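Local structure of histidinol dehydrogenase (Elizabethkingia anophelis NUHP1, 6AN0) at residues Tyr188-Gly192 with Ile193-Gly197; Gly169-Pro173 with Ala174-Thr178; Ile68-Ser72 with Asp73-Ala77; Ile196-Thr200 with Phe201-Thr205; Ser383-Leu387 with Asp388-Lys392. The protein probably catalyses the two successive NAD-dependent, zinc-requiring oxidations of L-histidinol to L-histidinaldehyde and then to L-histidine, the last step of histidine biosynthesis. All blocks are in the same frame, centred on the assembly; numbering follows the deposited sequence.

Contact 1: Tyr188-Gly192 with Ile193-Gly197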
loop_
_atom_site.group_PDB
_atom_site.type_symbol
_atom_site.label_atom_id
_atom_site.label_comp_id
_atom_site.label_asym_id
_atom_site.label_seq_id
_atom_site.Cartn_x
_atom_site.Cartn_y
_atom_site.Cartn_z
ATOM N N TYR A 188 -21.050 -14.075 4.581
ATOM C CA TYR A 188 -21.603 -13.818 5.898
ATOM C C TYR A 188 -22.575 -12.648 5.855
ATOM O O TYR A 188 -22.295 -11.606 5.248
ATOM C CB TYR A 188 -20.481 -13.544 6.908
ATOM C CG TYR A 188 -19.481 -14.668 6.934
ATOM C CD1 TYR A 188 -18.243 -14.538 6.309
ATOM C CD2 TYR A 188 -19.798 -15.882 7.524
ATOM C CE1 TYR A 188 -17.331 -15.582 6.325
ATOM C CE2 TYR A 188 -18.895 -16.923 7.544
ATOM C CZ TYR A 188 -17.668 -16.772 6.937
ATOM O OH TYR A 188 -16.771 -17.817 6.959
ATOM N N LYS A 189 -23.704 -12.826 6.534
ATOM C CA LYS A 189 -24.734 -11.795 6.666
ATOM C C LYS A 189 -24.298 -10.834 7.766
ATOM O O LYS A 189 -24.595 -11.035 8.943
ATOM C CB LYS A 189 -26.077 -12.425 6.993
ATOM C CG LYS A 189 -26.592 -13.410 5.958
ATOM C CD LYS A 189 -27.893 -14.048 6.453
ATOM C CE LYS A 189 -28.428 -15.060 5.460
ATOM N NZ LYS A 189 -29.767 -15.590 5.862
ATOM N N ALA A 190 -23.591 -9.774 7.380
ATOM C CA ALA A 190 -23.070 -8.812 8.347
ATOM C C ALA A 190 -22.718 -7.521 7.631
ATOM O O ALA A 190 -22.178 -7.549 6.520
ATOM C CB ALA A 190 -21.821 -9.344 9.064
ATOM N N GLY A 191 -22.993 -6.389 8.282
ATOM C CA GLY A 191 -22.669 -5.097 7.716
ATOM C C GLY A 191 -22.005 -4.187 8.733
ATOM O O GLY A 191 -21.836 -4.541 9.902
ATOM N N GLY A 192 -21.637 -3.001 8.251
ATOM C CA GLY A 192 -21.275 -1.891 9.125
ATOM C C GLY A 192 -19.993 -2.114 9.916
ATOM O O GLY A 192 -19.109 -2.879 9.531
ATOM N N ILE A 193 -19.900 -1.394 11.044
ATOM C CA ILE A 193 -18.709 -1.489 11.887
ATOM C C ILE A 193 -18.510 -2.923 12.367
ATOM O O ILE A 193 -17.379 -3.426 12.413
ATOM C CB ILE A 193 -18.796 -0.511 13.076
ATOM C CG1 ILE A 193 -18.938 0.941 12.606
ATOM C CG2 ILE A 193 -17.539 -0.627 13.950
ATOM C CD1 ILE A 193 -19.318 1.909 13.779
ATOM N N GLN A 194 -19.605 -3.603 12.733
ATOM C CA GLN A 194 -19.478 -4.945 13.292
ATOM C C GLN A 194 -18.924 -5.940 12.277
ATOM O O GLN A 194 -18.159 -6.836 12.655
ATOM C CB GLN A 194 -20.826 -5.424 13.872
ATOM C CG GLN A 194 -22.034 -5.477 12.883
ATOM C CD GLN A 194 -22.781 -4.142 12.749
ATOM O OE1 GLN A 194 -22.285 -3.091 13.156
ATOM N NE2 GLN A 194 -23.980 -4.189 12.167
ATOM N N ALA A 195 -19.255 -5.788 10.989
ATOM C CA ALA A 195 -18.648 -6.646 9.975
ATOM C C ALA A 195 -17.147 -6.403 9.871
ATOM O O ALA A 195 -16.359 -7.356 9.800
ATOM C CB ALA A 195 -19.311 -6.433 8.609
ATOM N N ILE A 196 -16.733 -5.131 9.845
ATOM C CA ILE A 196 -15.301 -4.822 9.792
ATOM C C ILE A 196 -14.598 -5.385 11.022
ATOM O O ILE A 196 -13.484 -5.923 10.932
ATOM C CB ILE A 196 -15.087 -3.297 9.664
ATOM C CG1 ILE A 196 -15.717 -2.756 8.375
ATOM C CG2 ILE A 196 -13.600 -2.943 9.741
ATOM C CD1 ILE A 196 -15.285 -3.522 7.111
ATOM N N GLY A 197 -15.236 -5.268 12.192
ATOM C CA GLY A 197 -14.639 -5.790 13.413
ATOM C C GLY A 197 -14.519 -7.301 13.388
ATOM O O GLY A 197 -13.507 -7.865 13.824
HETATM O O HOH W 1 -24.832 -6.457 10.511
#

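Contact 2: Gly169-Pro173 with Ala174-Thr178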
loop_
_atom_site.group_PDB
_atom_site.type_symbol
_atom_site.label_atom_id
_atom_site.label_comp_id
_atom_site.label_asym_id
_atom_site.label_seq_id
_atom_site.Cartn_x
_atom_site.Cartn_y
_atom_site.Cartn_z
ATOM N N GLY A 169 -33.721 -11.044 6.505
ATOM C CA GLY A 169 -32.550 -11.892 6.570
ATOM C C GLY A 169 -31.932 -12.276 5.240
ATOM O O GLY A 169 -31.013 -13.105 5.223
ATOM N N ASN A 170 -32.366 -11.681 4.134
ATOM C CA ASN A 170 -31.928 -12.114 2.814
ATOM C C ASN A 170 -30.868 -11.191 2.219
ATOM O O ASN A 170 -30.777 -10.008 2.555
ATOM C CB ASN A 170 -33.126 -12.213 1.868
ATOM C CG ASN A 170 -34.131 -13.239 2.325
ATOM O OD1 ASN A 170 -35.338 -13.001 2.301
ATOM N ND2 ASN A 170 -33.636 -14.385 2.774
ATOM N N ILE A 171 -30.049 -11.768 1.334
ATOM C CA ILE A 171 -29.044 -11.057 0.553
ATOM C C ILE A 171 -29.516 -11.028 -0.894
ATOM O O ILE A 171 -30.079 -12.016 -1.383
ATOM C CB ILE A 171 -27.670 -11.748 0.663
ATOM C CG1 ILE A 171 -27.228 -11.864 2.125
ATOM C CG2 ILE A 171 -26.611 -11.034 -0.177
ATOM C CD1 ILE A 171 -27.047 -10.546 2.800
ATOM N N ASN A 172 -29.286 -9.907 -1.578
ATOM C CA ASN A 172 -29.733 -9.777 -2.959
ATOM C C ASN A 172 -29.188 -10.932 -3.802
ATOM O O ASN A 172 -28.005 -11.272 -3.686
ATOM C CB ASN A 172 -29.271 -8.446 -3.551
ATOM C CG ASN A 172 -29.934 -8.154 -4.885
ATOM O OD1 ASN A 172 -29.586 -8.743 -5.906
ATOM N ND2 ASN A 172 -30.904 -7.254 -4.877
ATOM N N PRO A 173 -30.012 -11.545 -4.658
ATOM C CA PRO A 173 -29.556 -12.737 -5.400
ATOM C C PRO A 173 -28.381 -12.487 -6.321
ATOM O O PRO A 173 -27.572 -13.403 -6.526
ATOM C CB PRO A 173 -30.803 -13.160 -6.197
ATOM C CG PRO A 173 -31.762 -12.005 -6.099
ATOM C CD PRO A 173 -31.464 -11.342 -4.785
ATOM N N ALA A 174 -28.265 -11.289 -6.905
ATOM C CA ALA A 174 -27.127 -11.016 -7.790
ATOM C C ALA A 174 -25.802 -11.021 -7.043
ATOM O O ALA A 174 -24.767 -11.406 -7.611
ATOM C CB ALA A 174 -27.315 -9.680 -8.510
ATOM N N ILE A 175 -25.787 -10.583 -5.784
ATOM C CA ILE A 175 -24.554 -10.653 -5.007
ATOM C C ILE A 175 -24.142 -12.103 -4.794
ATOM O O ILE A 175 -22.974 -12.469 -4.990
ATOM C CB ILE A 175 -24.715 -9.924 -3.659
ATOM C CG1 ILE A 175 -24.840 -8.419 -3.872
ATOM C CG2 ILE A 175 -23.537 -10.256 -2.717
ATOM C CD1 ILE A 175 -25.110 -7.647 -2.572
ATOM N N LEU A 176 -25.087 -12.941 -4.354
ATOM C CA LEU A 176 -24.756 -14.333 -4.055
ATOM C C LEU A 176 -24.372 -15.084 -5.322
ATOM O O LEU A 176 -23.403 -15.856 -5.324
ATOM C CB LEU A 176 -25.936 -15.022 -3.354
ATOM C CG LEU A 176 -26.343 -14.419 -2.002
ATOM C CD1 LEU A 176 -27.543 -15.156 -1.430
ATOM C CD2 LEU A 176 -25.170 -14.453 -1.028
ATOM N N TYR A 177 -25.131 -14.878 -6.405
ATOM C CA TYR A 177 -24.785 -15.500 -7.679
ATOM C C TYR A 177 -23.362 -15.144 -8.093
ATOM O O TYR A 177 -22.563 -16.023 -8.444
ATOM C CB TYR A 177 -25.773 -15.082 -8.780
ATOM C CG TYR A 177 -25.249 -15.485 -10.142
ATOM C CD1 TYR A 177 -24.532 -14.590 -10.947
ATOM C CD2 TYR A 177 -25.391 -16.791 -10.588
ATOM C CE1 TYR A 177 -24.007 -14.990 -12.182
ATOM C CE2 TYR A 177 -24.872 -17.194 -11.810
ATOM C CZ TYR A 177 -24.184 -16.298 -12.597
ATOM O OH TYR A 177 -23.686 -16.726 -13.802
ATOM N N THR A 178 -23.034 -13.846 -8.067
ATOM C CA THR A 178 -21.736 -13.381 -8.538
ATOM C C THR A 178 -20.600 -13.870 -7.643
ATOM O O THR A 178 -19.545 -14.270 -8.144
ATOM C CB THR A 178 -21.737 -11.853 -8.638
ATOM O OG1 THR A 178 -22.839 -11.430 -9.464
ATOM C CG2 THR A 178 -20.448 -11.376 -9.261
#

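Contact 3: Ile68-Ser72 with Asp73-Ala77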
loop_
_atom_site.group_PDB
_atom_site.type_symbol
_atom_site.label_atom_id
_atom_site.label_comp_id
_atom_site.label_asym_id
_atom_site.label_seq_id
_atom_site.Cartn_x
_atom_site.Cartn_y
_atom_site.Cartn_z
ATOM N N ILE A 68 -25.171 -16.858 10.866
ATOM C CA ILE A 68 -24.483 -15.746 10.212
ATOM C C ILE A 68 -24.088 -16.113 8.785
ATOM O O ILE A 68 -24.081 -15.252 7.892
ATOM C CB ILE A 68 -23.263 -15.330 11.055
ATOM C CG1 ILE A 68 -23.733 -14.790 12.413
ATOM C CG2 ILE A 68 -22.376 -14.309 10.308
ATOM C CD1 ILE A 68 -22.667 -14.815 13.494
ATOM N N ARG A 69 -23.784 -17.384 8.531
ATOM C CA ARG A 69 -23.269 -17.806 7.235
ATOM C C ARG A 69 -24.405 -18.092 6.256
ATOM O O ARG A 69 -25.386 -18.752 6.609
ATOM C CB ARG A 69 -22.383 -19.046 7.386
ATOM C CG ARG A 69 -21.538 -19.287 6.147
ATOM C CD ARG A 69 -20.537 -20.410 6.319
ATOM N NE ARG A 69 -19.896 -20.714 5.042
ATOM C CZ ARG A 69 -19.225 -21.833 4.789
ATOM N NH1 ARG A 69 -19.096 -22.758 5.731
ATOM N NH2 ARG A 69 -18.685 -22.025 3.594
ATOM N N VAL A 70 -24.267 -17.585 5.024
ATOM C CA VAL A 70 -25.199 -17.924 3.953
ATOM C C VAL A 70 -25.087 -19.413 3.661
ATOM O O VAL A 70 -23.983 -19.948 3.515
ATOM C CB VAL A 70 -24.901 -17.073 2.704
ATOM C CG1 VAL A 70 -25.762 -17.507 1.526
ATOM C CG2 VAL A 70 -25.102 -15.578 2.997
ATOM N N SER A 71 -26.231 -20.090 3.572
ATOM C CA SER A 71 -26.279 -21.528 3.351
ATOM C C SER A 71 -26.205 -21.874 1.862
ATOM O O SER A 71 -26.386 -21.029 0.984
ATOM C CB SER A 71 -27.563 -22.107 3.941
ATOM O OG SER A 71 -28.684 -21.656 3.199
ATOM N N SER A 72 -25.965 -23.159 1.575
ATOM C CA SER A 72 -25.932 -23.581 0.178
ATOM C C SER A 72 -27.320 -23.518 -0.461
ATOM O O SER A 72 -27.434 -23.209 -1.653
ATOM C CB SER A 72 -25.337 -24.990 0.057
ATOM O OG SER A 72 -26.218 -25.962 0.569
ATOM N N ASP A 73 -28.381 -23.793 0.306
ATOM C CA ASP A 73 -29.738 -23.635 -0.223
ATOM C C ASP A 73 -30.012 -22.186 -0.618
ATOM O O ASP A 73 -30.673 -21.921 -1.633
ATOM C CB ASP A 73 -30.769 -24.100 0.806
ATOM C CG ASP A 73 -30.995 -25.595 0.774
ATOM O OD1 ASP A 73 -30.550 -26.248 -0.196
ATOM O OD2 ASP A 73 -31.614 -26.113 1.722
ATOM N N GLU A 74 -29.526 -21.236 0.184
ATOM C CA GLU A 74 -29.686 -19.825 -0.159
ATOM C C GLU A 74 -28.917 -19.463 -1.428
ATOM O O GLU A 74 -29.415 -18.700 -2.264
ATOM C CB GLU A 74 -29.241 -18.952 1.017
ATOM C CG GLU A 74 -30.186 -19.038 2.213
ATOM C CD GLU A 74 -29.729 -18.190 3.395
ATOM O OE1 GLU A 74 -30.547 -17.404 3.930
ATOM O OE2 GLU A 74 -28.549 -18.310 3.787
ATOM N N ILE A 75 -27.711 -20.013 -1.604
ATOM C CA ILE A 75 -26.966 -19.786 -2.842
ATOM C C ILE A 75 -27.726 -20.360 -4.031
ATOM O O ILE A 75 -27.845 -19.717 -5.083
ATOM C CB ILE A 75 -25.551 -20.391 -2.750
ATOM C CG1 ILE A 75 -24.736 -19.736 -1.631
ATOM C CG2 ILE A 75 -24.837 -20.241 -4.080
ATOM C CD1 ILE A 75 -24.461 -18.283 -1.860
ATOM N N THR A 76 -28.256 -21.577 -3.878
ATOM C CA THR A 76 -29.005 -22.206 -4.961
ATOM C C THR A 76 -30.269 -21.421 -5.281
ATOM O O THR A 76 -30.609 -21.232 -6.455
ATOM C CB THR A 76 -29.344 -23.649 -4.592
ATOM O OG1 THR A 76 -28.126 -24.387 -4.433
ATOM C CG2 THR A 76 -30.178 -24.298 -5.685
ATOM N N ALA A 77 -30.973 -20.947 -4.248
ATOM C CA ALA A 77 -32.168 -20.140 -4.464
ATOM C C ALA A 77 -31.833 -18.859 -5.208
ATOM O O ALA A 77 -32.579 -18.433 -6.100
ATOM C CB ALA A 77 -32.835 -19.817 -3.128
HETATM O O HOH W 2 -28.236 -18.795 6.343
HETATM O O HOH W 3 -28.515 -26.544 -1.946
#

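Contact 4: Ile196-Thr200 with Phe201-Thr205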
loop_
_atom_site.group_PDB
_atom_site.type_symbol
_atom_site.label_atom_id
_atom_site.label_comp_id
_atom_site.label_asym_id
_atom_site.label_seq_id
_atom_site.Cartn_x
_atom_site.Cartn_y
_atom_site.Cartn_z
ATOM N N ILE A 196 -16.733 -5.131 9.845
ATOM C CA ILE A 196 -15.301 -4.822 9.792
ATOM C C ILE A 196 -14.598 -5.385 11.022
ATOM O O ILE A 196 -13.484 -5.923 10.932
ATOM C CB ILE A 196 -15.087 -3.297 9.664
ATOM C CG1 ILE A 196 -15.717 -2.756 8.375
ATOM C CG2 ILE A 196 -13.600 -2.943 9.741
ATOM C CD1 ILE A 196 -15.285 -3.522 7.111
ATOM N N GLY A 197 -15.236 -5.268 12.192
ATOM C CA GLY A 197 -14.639 -5.790 13.413
ATOM C C GLY A 197 -14.519 -7.301 13.388
ATOM O O GLY A 197 -13.507 -7.865 13.824
ATOM N N ALA A 198 -15.537 -7.977 12.850
ATOM C CA ALA A 198 -15.473 -9.427 12.732
ATOM C C ALA A 198 -14.305 -9.855 11.840
ATOM O O ALA A 198 -13.595 -10.816 12.153
ATOM C CB ALA A 198 -16.798 -9.964 12.200
ATOM N N MET A 199 -14.079 -9.151 10.735
ATOM C CA MET A 199 -12.941 -9.514 9.891
ATOM C C MET A 199 -11.613 -9.070 10.482
ATOM O O MET A 199 -10.572 -9.633 10.133
ATOM C CB MET A 199 -13.114 -8.942 8.485
ATOM C CG MET A 199 -14.306 -9.577 7.739
ATOM S SD MET A 199 -14.460 -9.028 6.022
ATOM C CE MET A 199 -15.062 -7.352 6.226
ATOM N N THR A 200 -11.631 -8.105 11.399
ATOM C CA THR A 200 -10.399 -7.638 12.027
ATOM C C THR A 200 -9.962 -8.554 13.162
ATOM O O THR A 200 -8.776 -8.879 13.279
ATOM C CB THR A 200 -10.602 -6.206 12.530
ATOM O OG1 THR A 200 -10.834 -5.344 11.410
ATOM C CG2 THR A 200 -9.401 -5.710 13.355
ATOM N N PHE A 201 -10.894 -8.990 14.004
ATOM C CA PHE A 201 -10.529 -9.785 15.169
ATOM C C PHE A 201 -10.897 -11.252 15.034
ATOM O O PHE A 201 -10.323 -12.082 15.747
ATOM C CB PHE A 201 -11.185 -9.213 16.441
ATOM C CG PHE A 201 -10.833 -7.774 16.695
ATOM C CD1 PHE A 201 -9.616 -7.437 17.278
ATOM C CD2 PHE A 201 -11.697 -6.754 16.309
ATOM C CE1 PHE A 201 -9.270 -6.106 17.493
ATOM C CE2 PHE A 201 -11.355 -5.418 16.516
ATOM C CZ PHE A 201 -10.144 -5.096 17.108
ATOM N N GLY A 202 -11.812 -11.590 14.131
ATOM C CA GLY A 202 -12.285 -12.958 14.003
ATOM C C GLY A 202 -13.368 -13.280 15.012
ATOM O O GLY A 202 -13.383 -12.716 16.107
ATOM N N THR A 203 -14.293 -14.159 14.650
ATOM C CA THR A 203 -15.268 -14.714 15.583
ATOM C C THR A 203 -15.273 -16.225 15.414
ATOM O O THR A 203 -14.480 -16.783 14.647
ATOM C CB THR A 203 -16.676 -14.147 15.355
ATOM O OG1 THR A 203 -17.184 -14.613 14.098
ATOM C CG2 THR A 203 -16.665 -12.613 15.361
ATOM N N GLU A 204 -16.183 -16.894 16.127
ATOM C CA GLU A 204 -16.325 -18.333 15.952
ATOM C C GLU A 204 -16.646 -18.692 14.506
ATOM O O GLU A 204 -16.185 -19.723 14.009
ATOM C CB GLU A 204 -17.406 -18.881 16.883
ATOM C CG GLU A 204 -17.142 -18.654 18.359
ATOM C CD GLU A 204 -17.899 -17.459 18.903
ATOM O OE1 GLU A 204 -18.261 -16.577 18.099
ATOM O OE2 GLU A 204 -18.135 -17.407 20.131
ATOM N N THR A 205 -17.418 -17.857 13.813
ATOM C CA THR A 205 -17.841 -18.161 12.448
ATOM C C THR A 205 -16.946 -17.543 11.381
ATOM O O THR A 205 -16.797 -18.125 10.300
ATOM C CB THR A 205 -19.286 -17.696 12.233
ATOM O OG1 THR A 205 -20.129 -18.316 13.215
ATOM C CG2 THR A 205 -19.796 -18.072 10.847
#

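Contact 5: Ser383-Leu387 with Asp388-Lys392. With EDO (1,2-ethanediol), chain D.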
loop_
_atom_site.group_PDB
_atom_site.type_symbol
_atom_site.label_atom_id
_atom_site.label_comp_id
_atom_site.label_asym_id
_atom_site.label_seq_id
_atom_site.Cartn_x
_atom_site.Cartn_y
_atom_site.Cartn_z
ATOM N N SER A 383 -2.936 3.792 -5.821
ATOM C CA SER A 383 -3.426 3.220 -7.070
ATOM C C SER A 383 -4.811 2.620 -6.862
ATOM O O SER A 383 -5.241 2.369 -5.739
ATOM C CB SER A 383 -2.491 2.113 -7.599
ATOM O OG SER A 383 -1.149 2.555 -7.731
ATOM N N GLY A 384 -5.501 2.359 -7.964
ATOM C CA GLY A 384 -6.669 1.504 -7.882
ATOM C C GLY A 384 -6.284 0.089 -7.497
ATOM O O GLY A 384 -5.125 -0.325 -7.614
ATOM N N VAL A 385 -7.264 -0.662 -6.994
ATOM C CA VAL A 385 -7.011 -2.071 -6.690
ATOM C C VAL A 385 -6.528 -2.794 -7.946
ATOM O O VAL A 385 -7.018 -2.549 -9.056
ATOM C CB VAL A 385 -8.278 -2.725 -6.110
ATOM C CG1 VAL A 385 -8.125 -4.248 -6.034
ATOM C CG2 VAL A 385 -8.553 -2.164 -4.704
ATOM N N SER A 386 -5.554 -3.688 -7.779
ATOM C CA SER A 386 -5.056 -4.509 -8.890
ATOM C C SER A 386 -4.549 -5.828 -8.322
ATOM O O SER A 386 -4.691 -6.107 -7.128
ATOM C CB SER A 386 -3.955 -3.777 -9.673
ATOM O OG SER A 386 -2.745 -3.722 -8.915
ATOM N N LEU A 387 -3.954 -6.657 -9.183
ATOM C CA LEU A 387 -3.351 -7.885 -8.678
ATOM C C LEU A 387 -2.341 -7.585 -7.569
ATOM O O LEU A 387 -2.243 -8.340 -6.591
ATOM C CB LEU A 387 -2.681 -8.645 -9.826
ATOM C CG LEU A 387 -2.222 -10.044 -9.450
ATOM C CD1 LEU A 387 -3.415 -10.929 -9.195
ATOM C CD2 LEU A 387 -1.383 -10.575 -10.601
ATOM N N ASP A 388 -1.591 -6.474 -7.707
ATOM C CA ASP A 388 -0.609 -6.051 -6.705
ATOM C C ASP A 388 -1.208 -5.914 -5.308
ATOM O O ASP A 388 -0.482 -6.014 -4.309
ATOM C CB ASP A 388 -0.010 -4.686 -7.058
ATOM C CG ASP A 388 0.604 -4.628 -8.446
ATOM O OD1 ASP A 388 0.389 -5.544 -9.263
ATOM O OD2 ASP A 388 1.296 -3.626 -8.715
ATOM N N SER A 389 -2.504 -5.600 -5.218
ATOM C CA SER A 389 -3.133 -5.357 -3.926
ATOM C C SER A 389 -3.278 -6.625 -3.101
ATOM O O SER A 389 -3.533 -6.537 -1.896
ATOM C CB SER A 389 -4.525 -4.723 -4.112
ATOM O OG SER A 389 -4.483 -3.646 -5.022
ATOM N N PHE A 390 -3.143 -7.796 -3.719
ATOM C CA PHE A 390 -3.482 -9.054 -3.070
ATOM C C PHE A 390 -2.264 -9.915 -2.772
ATOM O O PHE A 390 -2.417 -11.063 -2.333
ATOM C CB PHE A 390 -4.481 -9.824 -3.943
ATOM C CG PHE A 390 -5.821 -9.136 -4.066
ATOM C CD1 PHE A 390 -6.834 -9.395 -3.141
ATOM C CD2 PHE A 390 -6.049 -8.211 -5.077
ATOM C CE1 PHE A 390 -8.065 -8.764 -3.242
ATOM C CE2 PHE A 390 -7.273 -7.568 -5.186
ATOM C CZ PHE A 390 -8.286 -7.849 -4.257
ATOM N N ILE A 391 -1.057 -9.390 -2.994
ATOM C CA ILE A 391 0.170 -10.160 -2.869
ATOM C C ILE A 391 1.168 -9.397 -2.012
ATOM O O ILE A 391 1.034 -8.195 -1.776
ATOM C CB ILE A 391 0.793 -10.462 -4.251
ATOM C CG1 ILE A 391 1.097 -9.145 -4.978
ATOM C CG2 ILE A 391 -0.154 -11.311 -5.070
ATOM C CD1 ILE A 391 1.944 -9.313 -6.252
ATOM N N LYS A 392 2.185 -10.125 -1.556
ATOM C CA LYS A 392 3.419 -9.560 -1.038
ATOM C C LYS A 392 4.523 -9.905 -2.026
ATOM O O LYS A 392 4.554 -11.018 -2.557
ATOM C CB LYS A 392 3.770 -10.128 0.347
ATOM C CG LYS A 392 2.650 -10.090 1.415
ATOM C CD LYS A 392 1.865 -11.401 1.513
ATOM C CE LYS A 392 2.704 -12.536 2.106
ATOM N NZ LYS A 392 1.925 -13.801 2.316
HETATM C C1 EDO D . -4.430 -0.358 -3.847
HETATM O O1 EDO D . -3.333 -1.214 -4.192
HETATM C C2 EDO D . -5.317 -1.199 -2.939
HETATM O O2 EDO D . -4.464 -1.749 -1.946
#

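Contact 1: Tyr188-Gly192 with Ile193-Gly197
A glycine turn between strand 186-189 and helix 192-201 forms a beta-to-alpha junction at the predicted NAD site, and here Gly191 and Gly192 meet the first turn of the helix. Gly191 O accepts from Ala195 N at 3.1 Å and Gly192 O from Ile196 N at 3.3 Å, the latter nearly straight. Gly192 itself has a positive phi of 67°, which suits glycine and lets the chain swing from the strand into the helix. Gln194, predicted to bind NAD, folds back over this turn: its CG sits between the backbone N and the carbonyl carbon (chi1 58°) and the chain bends again at chi2, bringing CD to 3.0 Å from Gly191 O. The amide lies against this oxygen without a hydrogen bond to it, and NE2 is given to a water instead. Tyr132, another predicted NAD residue, is hydrogen-bonded through its OH to Gly192 N. Beside the turn, the methyls of Ala190 and Ala195 touch, CB to CB 3.9 Å. Water 1 joins the two parts, accepting from Gly191 N and from Gln194 NE2, each at 2.9 Å.

Contact 2: Gly169-Pro173 with Ala174-Thr178
Ile171 and Leu176 lay their side chains across each other at about a right angle, and Asn172 beside them caps the start of helix 173-181. The CG2 branch of Ile171 does most of the touching: it lies 3.8 Å from Leu176 CD2 and 4.1 Å from Ile175 CG2, touching both helix residues. This branch is directed at the helix because CG2 is anti to the Ile171 backbone N, while CG1 and CD1 lead away. On the Leu176 side both methyls take part, CD1 and CD2 each coming near Ile171 CB.

Asn172 sends its amide off in a different direction, roughly at right angles to the Ile171 branch. With CG anti to the backbone N (chi1 -169°), OD1 reaches past Pro173 and accepts from Ala174 N at 3.0 Å, the N-H lying in the carbonyl plane on a lone pair. This is an N-cap bond, which satisfies an amide that has no helical carbonyl before it. After a weak bond from Leu176 N to Asn172 O, Tyr177 N gives a nearly straight one to Pro173 O at 2.9 Å. At the next residue, Ala174 O accepts from both Thr178 N and Thr178 OG1, the hydroxyl at 2.7 Å.

Leu176 and Pro173 rest on helix 72-79, Tyr177 packs on helices 72-79 and 84-102, and Thr178 faces helices 84-102 and 142-154.

Contact 3: Ile68-Ser72 with Asp73-Ala77
A capping box opens helix 72-79, with Ser71 as N-cap and Glu74 as its partner. From Glu74 the side chain runs back toward the loop: CB lies 3.5 Å from Ser71 OG, and CG comes closer to the same oxygen. Beyond CG the chain is extended (chi2 179°), which carries the carboxylate past the serine. There OE2 takes Ser71 N at 2.9 Å on its anti lone pair, in an almost straight bond of 169°, and also brushes Val70 CA. OE1 is turned to Lys189, with which it forms a salt bridge, so both oxygens are engaged. Reciprocally, Ser71 OG accepts from Glu74 N at 3.2 Å.

Next to the box Val70 CG1 meets Ile75 CD1 at 3.7 Å, the two side chains crossing at about a right angle; both also touch Leu176 of helix 173-181. Water 2 bridges the loop and the carboxylate, donating to Glu74 OE2 at 2.6 Å and to Arg69 O at 2.9 Å.

Contact 4: Ile196-Thr200 with Phe201-Thr205
Helix 192-201 ends here with Phe201 N bonded to Gly197 O at 2.9 Å and Gly202 N to Ala198 O at 2.8 Å, a helix C-terminus closed by a positive-phi glycine, Gly202 being the first residue to leave helical geometry, at a phi of 83°.

Thr200 and Phe201 lie side by side and point the same way. The methyl CG2 of Thr200 sits over the centre of the Phe201 ring, 3.8 Å from its centroid and only 13° off the ring normal, a CH-pi contact over one face. That placement follows from the first torsion of Thr200 (chi1 -64°), which sets CG2 anti to the backbone N and directs OG1 back along the helix. There OG1 donates to Ile196 O at 2.8 Å, while Thr200 N reaches the same oxygen from the opposite face of its plane. Past the glycine, Thr203 CG2 folds back to within 4.1 Å of Ala198 CB.

Phe201 also meets the rings of Phe42, on helix 35-48, and Phe230 edge-to-face. Thr203 OG1 and Thr205 OG1 both bond to Asp50 at the start of helix 50-61, tying the loop to it, and Thr200 packs against strand 211-213 and helix 218-227.

Contact 5: Ser383-Leu387 with Asp388-Lys392
Ser389 OG is gripped from two sides: it accepts from Ser386 N at 3.0 Å in a nearly straight bond of 168°, and it shares a hydrogen bond of 2.8 Å with O1 of a 1,2-ethanediol, probably from the crystallisation liquor. The hydroxyl reaches the amide because OG lies beside the Ser389 backbone N, anti to the carbonyl carbon (chi1 -48°). In return Ser389 N donates to Ser386 O at 2.9 Å, so the two serines are doubly linked around a short 3-10 turn, which Phe390 N continues by binding Leu387 O at 3.1 Å. Ser386 OG adds a weak bond from Asp388 N.

The Phe390 ring lies beside the same turn, with Ser386 O at its edge, near the ring plane, 3.2 Å from CD2. The Val385 and Phe390 side chains cross at about a right angle, Val385 CG1 lying 3.5 Å from Phe390 CE2.

The carboxylate of Asp388 is directed to the subunit interface, where OD2 forms a salt bridge with Lys393 of the second subunit, a residue that also lines the pocket of a bound histidine. The turn leads into strand 391-399, which pairs with strand 117-132; Phe390 stacks on Phe213 of strand 211-213 and packs on helix 142-154.

How the contacts relate
Contacts 2, 3 and 4 each lie on the same side of the chain's centre as contact 1, and contact 5 stands apart, its centre about 23 Å from that of contact 1. Lys189 of contact 1 joins three of them: its NZ lies 2.8 Å from Glu74 OE1 of contact 3 and 2.9 Å from Gly169 O of contact 2. Contacts 2 and 3, whose centres are about 9 Å apart, also share an apolar seam in which Leu176 CB meets Ile75 CD1. Contacts 1 and 4 describe the beginning and end of helix 192-201, the former at the predicted NAD site. Contact 5 lies by the bound histidine, about 4 Å from the Ile391 side chain at nearest atoms.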